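PDB 3BWT: protein PUF4 from Saccharomyces cerevisiae, which binds single-stranded messenger RNA through its Pumilio homology domain, the part present here, and takes part in transcription regulation. Local coordinates for residues 25-28 and 29-32; 71-74 and 75-79; 185-188 and 189-192. All blocks are in the same frame, centred on the assembly; numbering follows the deposited sequence.

Contact 1: 25-28 and 29-32; sequences CRFL and QKQL
Phe-27 and Gln-31, one helical turn apart, carry the side-chain part of this contact. CG of Gln-31 lies over one face of the Phe-27 ring, 4.1 Å from the centroid of that ring and offset toward its rim, a CH-pi contact. With CG of Phe-27 anti to the backbone N (chi1 173°), the ring stands out from the helix and turns back enough for its face to meet Gln-31, whose chain bends at chi2 and carries its amide past the ring; NE2 of Gln-31 ends 3.6 Å from CE1 of Phe-27, the ring and amide planes 27° apart. NZ of Lys-30 approaches the same ring obliquely, 4.1 Å from CD1 of Phe-27.

Both segments belong to helix 22-34 of the first Pumilio repeat, the helix type that in Pumilio proteins typically faces the RNA, packed against helices 15-18, 37-47 and 60-70. Leu-28 is buried against Ile-15, Leu-18 and Ile-43, while Phe-27 also meets the rings of Phe-3 and Tyr-11. Losing the ring to an alanine here is likely to take from CG of Gln-31 the face it lies on and to open a gap beside Phe-3 and Tyr-11.

Four backbone bonds run along the turn, each amide to the carbonyl four residues back, from Gln-29 N to Cys-25 O (2.8 Å) through Leu-32 N to Leu-28 O. The extended chain of Gln-29 runs back beside Cys-25 and rests on Tyr-62 and Leu-63.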
loop_
_atom_site.group_PDB
_atom_site.type_symbol
_atom_site.label_atom_id
_atom_site.label_comp_id
_atom_site.label_asym_id
_atom_site.label_seq_id
_atom_site.Cartn_x
_atom_site.Cartn_y
_atom_site.Cartn_z
ATOM N N CYS A 25 6.197 7.832 31.215
ATOM C CA CYS A 25 5.631 6.814 30.338
ATOM C C CYS A 25 6.522 5.581 30.251
ATOM O O CYS A 25 6.039 4.448 30.331
ATOM C CB CYS A 25 5.366 7.373 28.939
ATOM S SG CYS A 25 3.834 8.316 28.795
ATOM N N ARG A 26 7.821 5.796 30.089
ATOM C CA ARG A 26 8.735 4.672 29.925
ATOM C C ARG A 26 8.828 3.881 31.219
ATOM O O ARG A 26 8.882 2.647 31.197
ATOM C CB ARG A 26 10.108 5.130 29.422
ATOM C CG ARG A 26 10.103 5.504 27.933
ATOM C CD ARG A 26 11.487 5.855 27.394
ATOM N NE ARG A 26 11.429 6.233 25.982
ATOM C CZ ARG A 26 11.567 5.383 24.967
ATOM N NH1 ARG A 26 11.782 4.093 25.196
ATOM N NH2 ARG A 26 11.492 5.823 23.717
ATOM N N PHE A 27 8.806 4.596 32.342
ATOM C CA PHE A 27 8.710 3.965 33.654
ATOM C C PHE A 27 7.515 3.016 33.698
ATOM O O PHE A 27 7.652 1.838 34.026
ATOM C CB PHE A 27 8.567 5.017 34.752
ATOM C CG PHE A 27 8.286 4.433 36.112
ATOM C CD1 PHE A 27 9.286 3.800 36.829
ATOM C CD2 PHE A 27 7.021 4.514 36.671
ATOM C CE1 PHE A 27 9.033 3.259 38.074
ATOM C CE2 PHE A 27 6.762 3.974 37.913
ATOM C CZ PHE A 27 7.769 3.343 38.618
ATOM N N LEU A 28 6.342 3.539 33.358
ATOM C CA LEU A 28 5.123 2.755 33.379
ATOM C C LEU A 28 5.190 1.566 32.430
ATOM O O LEU A 28 4.768 0.465 32.767
ATOM C CB LEU A 28 3.937 3.636 33.017
ATOM C CG LEU A 28 3.655 4.740 34.024
ATOM C CD1 LEU A 28 2.376 5.455 33.660
ATOM C CD2 LEU A 28 3.562 4.143 35.404
ATOM N N GLN A 29 5.717 1.797 31.235
ATOM C CA GLN A 29 5.812 0.744 30.246
ATOM C C GLN A 29 6.705 -0.358 30.778
ATOM O O GLN A 29 6.488 -1.540 30.498
ATOM C CB GLN A 29 6.350 1.298 28.928
ATOM C CG GLN A 29 5.340 2.152 28.172
ATOM C CD GLN A 29 5.985 2.994 27.082
ATOM O OE1 GLN A 29 6.567 2.458 26.134
ATOM N NE2 GLN A 29 5.884 4.319 27.213
ATOM N N LYS A 30 7.711 0.039 31.552
ATOM C CA LYS A 30 8.617 -0.909 32.178
ATOM C C LYS A 30 7.806 -1.786 33.104
ATOM O O LYS A 30 7.750 -3.002 32.939
ATOM C CB LYS A 30 9.704 -0.168 32.965
ATOM C CG LYS A 30 10.863 -1.046 33.436
ATOM C CD LYS A 30 11.925 -0.226 34.174
ATOM C CE LYS A 30 11.388 0.363 35.484
ATOM N NZ LYS A 30 12.373 1.216 36.233
ATOM N N GLN A 31 7.161 -1.144 34.071
ATOM C CA GLN A 31 6.292 -1.818 35.025
ATOM C C GLN A 31 5.294 -2.766 34.360
ATOM O O GLN A 31 5.061 -3.872 34.838
ATOM C CB GLN A 31 5.558 -0.778 35.863
ATOM C CG GLN A 31 6.495 0.174 36.557
ATOM C CD GLN A 31 7.647 -0.543 37.262
ATOM O OE1 GLN A 31 7.440 -1.444 38.083
ATOM N NE2 GLN A 31 8.871 -0.129 36.955
ATOM N N LEU A 32 4.700 -2.330 33.257
ATOM C CA LEU A 32 3.788 -3.187 32.513
ATOM C C LEU A 32 4.514 -4.438 32.021
ATOM O O LEU A 32 3.969 -5.547 32.047
ATOM C CB LEU A 32 3.201 -2.429 31.329
ATOM C CG LEU A 32 2.092 -1.425 31.613
ATOM C CD1 LEU A 32 1.818 -0.593 30.370
ATOM C CD2 LEU A 32 0.844 -2.167 32.066
#

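Contact 2: 71-74 and 75-79; sequences VTTE and QRIVL
A capping box opens helix 73-83 in the second Pumilio repeat, with Thr-72 at the N-cap and Gln-75 three residues on. OG1 of Thr-72 accepts from the N of Gln-75 at 3.3 Å, and OE1 of Gln-75 returns the bond, accepting from the N of Thr-72 at 2.8 Å. This second bond is almost straight (178°), with the donor in the carbonyl plane of the Gln-75 amide. With OG1 of Thr-72 between its own backbone N and carbonyl carbon (chi1 69°), the hydroxyl faces the first turn; its further bond to OE1 of Gln-75 is weak. Gln-75 also gives NE2 to Asp-41, which ties the cap to helix 37-47.

Val-71 closes the apolar side of the box, its CG2 against the chain of Gln-75 and its CG1 3.7 Å from CB of Arg-76, while Phe-44 of helix 37-47 packs on both Val-71 and Gln-75. The other flank belongs to Arg-76, whose NE forms a salt bridge with Glu-112 of helix 110-120. Its guanidinium lies with one face over CA of Thr-73, and NH2 of Arg-76 donates to OG1 of Thr-73 at 3.0 Å, the hydroxyl oxygen tilted 33° out of the guanidinium plane.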
loop_
_atom_site.group_PDB
_atom_site.type_symbol
_atom_site.label_atom_id
_atom_site.label_comp_id
_atom_site.label_asym_id
_atom_site.label_seq_id
_atom_site.Cartn_x
_atom_site.Cartn_y
_atom_site.Cartn_z
ATOM N N VAL A 71 -3.077 -5.911 29.090
ATOM C CA VAL A 71 -4.364 -5.776 29.765
ATOM C C VAL A 71 -5.233 -7.013 29.463
ATOM O O VAL A 71 -4.944 -7.737 28.501
ATOM C CB VAL A 71 -5.025 -4.449 29.289
ATOM C CG1 VAL A 71 -6.051 -4.683 28.179
ATOM C CG2 VAL A 71 -5.610 -3.702 30.444
ATOM N N THR A 72 -6.267 -7.290 30.268
ATOM C CA THR A 72 -7.102 -8.477 29.987
ATOM C C THR A 72 -8.078 -8.187 28.872
ATOM O O THR A 72 -8.181 -7.061 28.408
ATOM C CB THR A 72 -7.928 -9.008 31.198
ATOM O OG1 THR A 72 -8.962 -8.073 31.528
ATOM C CG2 THR A 72 -7.052 -9.274 32.402
ATOM N N THR A 73 -8.817 -9.204 28.452
ATOM C CA THR A 73 -9.817 -8.982 27.418
ATOM C C THR A 73 -10.938 -8.069 27.916
ATOM O O THR A 73 -11.433 -7.219 27.175
ATOM C CB THR A 73 -10.371 -10.297 26.874
ATOM O OG1 THR A 73 -9.407 -10.865 25.980
ATOM C CG2 THR A 73 -11.663 -10.055 26.118
ATOM N N GLU A 74 -11.320 -8.229 29.178
ATOM C CA GLU A 74 -12.354 -7.386 29.743
ATOM C C GLU A 74 -11.906 -5.934 29.664
ATOM O O GLU A 74 -12.653 -5.061 29.217
ATOM C CB GLU A 74 -12.663 -7.776 31.192
ATOM C CG GLU A 74 -13.463 -9.074 31.341
ATOM C CD GLU A 74 -12.666 -10.305 30.924
ATOM O OE1 GLU A 74 -11.554 -10.507 31.464
ATOM O OE2 GLU A 74 -13.152 -11.073 30.060
ATOM N N GLN A 75 -10.678 -5.679 30.096
ATOM C CA GLN A 75 -10.164 -4.321 30.131
ATOM C C GLN A 75 -10.005 -3.775 28.721
ATOM O O GLN A 75 -10.388 -2.639 28.435
ATOM C CB GLN A 75 -8.841 -4.286 30.872
ATOM C CG GLN A 75 -8.974 -4.460 32.360
ATOM C CD GLN A 75 -7.681 -4.902 33.010
ATOM O OE1 GLN A 75 -6.884 -5.622 32.403
ATOM N NE2 GLN A 75 -7.468 -4.481 34.249
ATOM N N ARG A 76 -9.457 -4.598 27.836
ATOM C CA ARG A 76 -9.264 -4.196 26.458
ATOM C C ARG A 76 -10.574 -3.751 25.830
ATOM O O ARG A 76 -10.614 -2.762 25.088
ATOM C CB ARG A 76 -8.657 -5.329 25.638
ATOM C CG ARG A 76 -8.173 -4.875 24.273
ATOM C CD ARG A 76 -7.369 -5.950 23.558
ATOM N NE ARG A 76 -8.195 -7.112 23.261
ATOM C CZ ARG A 76 -8.075 -8.286 23.865
ATOM N NH1 ARG A 76 -7.138 -8.461 24.789
ATOM N NH2 ARG A 76 -8.886 -9.284 23.537
ATOM N N ILE A 77 -11.647 -4.475 26.124
ATOM C CA ILE A 77 -12.954 -4.145 25.566
ATOM C C ILE A 77 -13.460 -2.794 26.060
ATOM O O ILE A 77 -14.188 -2.095 25.345
ATOM C CB ILE A 77 -13.983 -5.258 25.842
ATOM C CG1 ILE A 77 -13.504 -6.554 25.187
ATOM C CG2 ILE A 77 -15.337 -4.888 25.280
ATOM C CD1 ILE A 77 -14.213 -7.789 25.647
ATOM N N VAL A 78 -13.062 -2.419 27.272
ATOM C CA VAL A 78 -13.459 -1.136 27.827
ATOM C C VAL A 78 -12.692 -0.014 27.138
ATOM O O VAL A 78 -13.266 1.020 26.786
ATOM C CB VAL A 78 -13.234 -1.065 29.357
ATOM C CG1 VAL A 78 -13.473 0.359 29.872
ATOM C CG2 VAL A 78 -14.126 -2.063 30.073
ATOM N N LEU A 79 -11.392 -0.217 26.949
ATOM C CA LEU A 79 -10.582 0.763 26.244
ATOM C C LEU A 79 -11.122 0.962 24.834
ATOM O O LEU A 79 -11.155 2.090 24.326
ATOM C CB LEU A 79 -9.113 0.342 26.201
ATOM C CG LEU A 79 -8.415 0.291 27.561
ATOM C CD1 LEU A 79 -6.901 0.151 27.418
ATOM C CD2 LEU A 79 -8.769 1.515 28.390
#

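Contact 3: 185-188 and 189-192; sequences CDNL and CDKL
Leu-188 overlaps Leu-192 one turn further along helix 182-193, the two side chains meeting at an oblique angle with CG of Leu-188 3.9 Å from CD1 of Leu-192. CD1 of Leu-188 reaches the same branch, 4.1 Å from CD1 of Leu-192. Two different first torsions place these atoms: Leu-188 holds CG anti to the backbone N (chi1 176°), which points CG straight out from the helix, with CD1 bending forward, while Leu-192 keeps CG anti to its carbonyl carbon, beside its backbone N, and leans back to set its CD1 against CG of Leu-188. Both are buried, and Leu-188 is covered further by Cys-176 of helix 169-179 and by Phe-153 and Ile-156 of helix 146-158. Cys-189 lies on Leu-177 and Tyr-224.

The polar side of the turn is built differently. Asp-190 N bonds to Asp-186 O at 2.8 Å, and OD1 of Asp-190 is hydrogen-bonded to OH of Tyr-224, tying this helix to helix 224-232. The carboxylate of Asp-186 stands 6.2 Å away, measured from its OD1 to OD1 of Asp-190, so the two like charges may mildly disfavour each other. Lys-191 sends its chain away from the segment to reach the carbonyl O of Ser-157 with NZ. Along the backbone, Cys-189 N bonds to Cys-185 O and Leu-192 N to Leu-188 O, whereas the bond from Lys-191 N to Asn-187 O is weak. A helix with leucine and cysteines against helices 146-158 and 169-179, and a polar bond to helix 224-232, is consistent with the side-by-side packing of helices in a Pumilio repeat domain, a curved all-helical solenoid.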
loop_
_atom_site.group_PDB
_atom_site.type_symbol
_atom_site.label_atom_id
_atom_site.label_comp_id
_atom_site.label_asym_id
_atom_site.label_seq_id
_atom_site.Cartn_x
_atom_site.Cartn_y
_atom_site.Cartn_z
ATOM N N CYS A 185 -11.578 -9.621 -4.241
ATOM C CA CYS A 185 -10.577 -9.085 -5.163
ATOM C C CYS A 185 -11.103 -9.029 -6.585
ATOM O O CYS A 185 -10.754 -8.129 -7.345
ATOM C CB CYS A 185 -9.277 -9.889 -5.107
ATOM S SG CYS A 185 -8.451 -9.817 -3.505
ATOM N N ASP A 186 -11.939 -9.995 -6.947
ATOM C CA ASP A 186 -12.523 -10.022 -8.281
ATOM C C ASP A 186 -13.496 -8.863 -8.474
ATOM O O ASP A 186 -13.393 -8.111 -9.441
ATOM C CB ASP A 186 -13.225 -11.356 -8.540
ATOM C CG ASP A 186 -12.274 -12.438 -9.036
ATOM O OD1 ASP A 186 -11.042 -12.220 -9.035
ATOM O OD2 ASP A 186 -12.766 -13.520 -9.428
ATOM N N ASN A 187 -14.440 -8.707 -7.553
ATOM C CA ASN A 187 -15.384 -7.603 -7.664
ATOM C C ASN A 187 -14.666 -6.256 -7.711
ATOM O O ASN A 187 -15.097 -5.338 -8.406
ATOM C CB ASN A 187 -16.423 -7.644 -6.545
ATOM C CG ASN A 187 -17.459 -8.739 -6.753
ATOM O OD1 ASN A 187 -17.693 -9.184 -7.878
ATOM N ND2 ASN A 187 -18.087 -9.176 -5.666
ATOM N N LEU A 188 -13.552 -6.161 -6.992
ATOM C CA LEU A 188 -12.750 -4.944 -6.972
ATOM C C LEU A 188 -12.013 -4.737 -8.296
ATOM O O LEU A 188 -12.012 -3.637 -8.851
ATOM C CB LEU A 188 -11.755 -4.988 -5.807
ATOM C CG LEU A 188 -10.750 -3.841 -5.663
ATOM C CD1 LEU A 188 -11.443 -2.505 -5.736
ATOM C CD2 LEU A 188 -9.992 -3.983 -4.358
ATOM N N CYS A 189 -11.391 -5.792 -8.804
ATOM C CA CYS A 189 -10.657 -5.689 -10.055
ATOM C C CYS A 189 -11.576 -5.402 -11.233
ATOM O O CYS A 189 -11.190 -4.695 -12.169
ATOM C CB CYS A 189 -9.830 -6.942 -10.301
ATOM S SG CYS A 189 -8.448 -7.112 -9.163
ATOM N N ASP A 190 -12.791 -5.941 -11.185
ATOM C CA ASP A 190 -13.799 -5.611 -12.185
ATOM C C ASP A 190 -13.980 -4.092 -12.267
ATOM O O ASP A 190 -13.895 -3.502 -13.350
ATOM C CB ASP A 190 -15.129 -6.274 -11.845
ATOM C CG ASP A 190 -15.128 -7.772 -12.107
ATOM O OD1 ASP A 190 -14.163 -8.288 -12.713
ATOM O OD2 ASP A 190 -16.107 -8.433 -11.698
ATOM N N LYS A 191 -14.215 -3.458 -11.120
ATOM C CA LYS A 191 -14.376 -2.007 -11.071
ATOM C C LYS A 191 -13.138 -1.273 -11.589
ATOM O O LYS A 191 -13.234 -0.349 -12.416
ATOM C CB LYS A 191 -14.718 -1.554 -9.654
ATOM C CG LYS A 191 -15.923 -2.281 -9.070
ATOM C CD LYS A 191 -16.719 -1.393 -8.137
ATOM C CE LYS A 191 -18.085 -1.991 -7.847
ATOM N NZ LYS A 191 -19.087 -0.927 -7.527
ATOM N N LEU A 192 -11.975 -1.698 -11.105
ATOM C CA LEU A 192 -10.703 -1.135 -11.540
ATOM C C LEU A 192 -10.501 -1.287 -13.047
ATOM O O LEU A 192 -9.999 -0.374 -13.713
ATOM C CB LEU A 192 -9.552 -1.802 -10.790
ATOM C CG LEU A 192 -9.569 -1.606 -9.276
ATOM C CD1 LEU A 192 -8.543 -2.498 -8.615
ATOM C CD2 LEU A 192 -9.319 -0.155 -8.931
#

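Overall arrangement
The three contacts sample one all-helical repeat domain at successive points along the chain, each a local i to i+3 or i+4 arrangement in a different Pumilio repeat or at a repeat boundary. Contacts 1 and 2 are neighbours, their centres 18 Å apart and their nearest atoms about 6 Å apart; they do not touch, but helices 37-47 and 60-70 pack against both. Contact 3 lies far along the arc, its centre 46 Å from that of contact 1 and 37 Å from that of contact 2. Helices 73-83 and 182-193 are of the type that in Pumilio proteins lies toward the convex side, whereas 25-32 belong to the helix type that lines the RNA-binding concave surface.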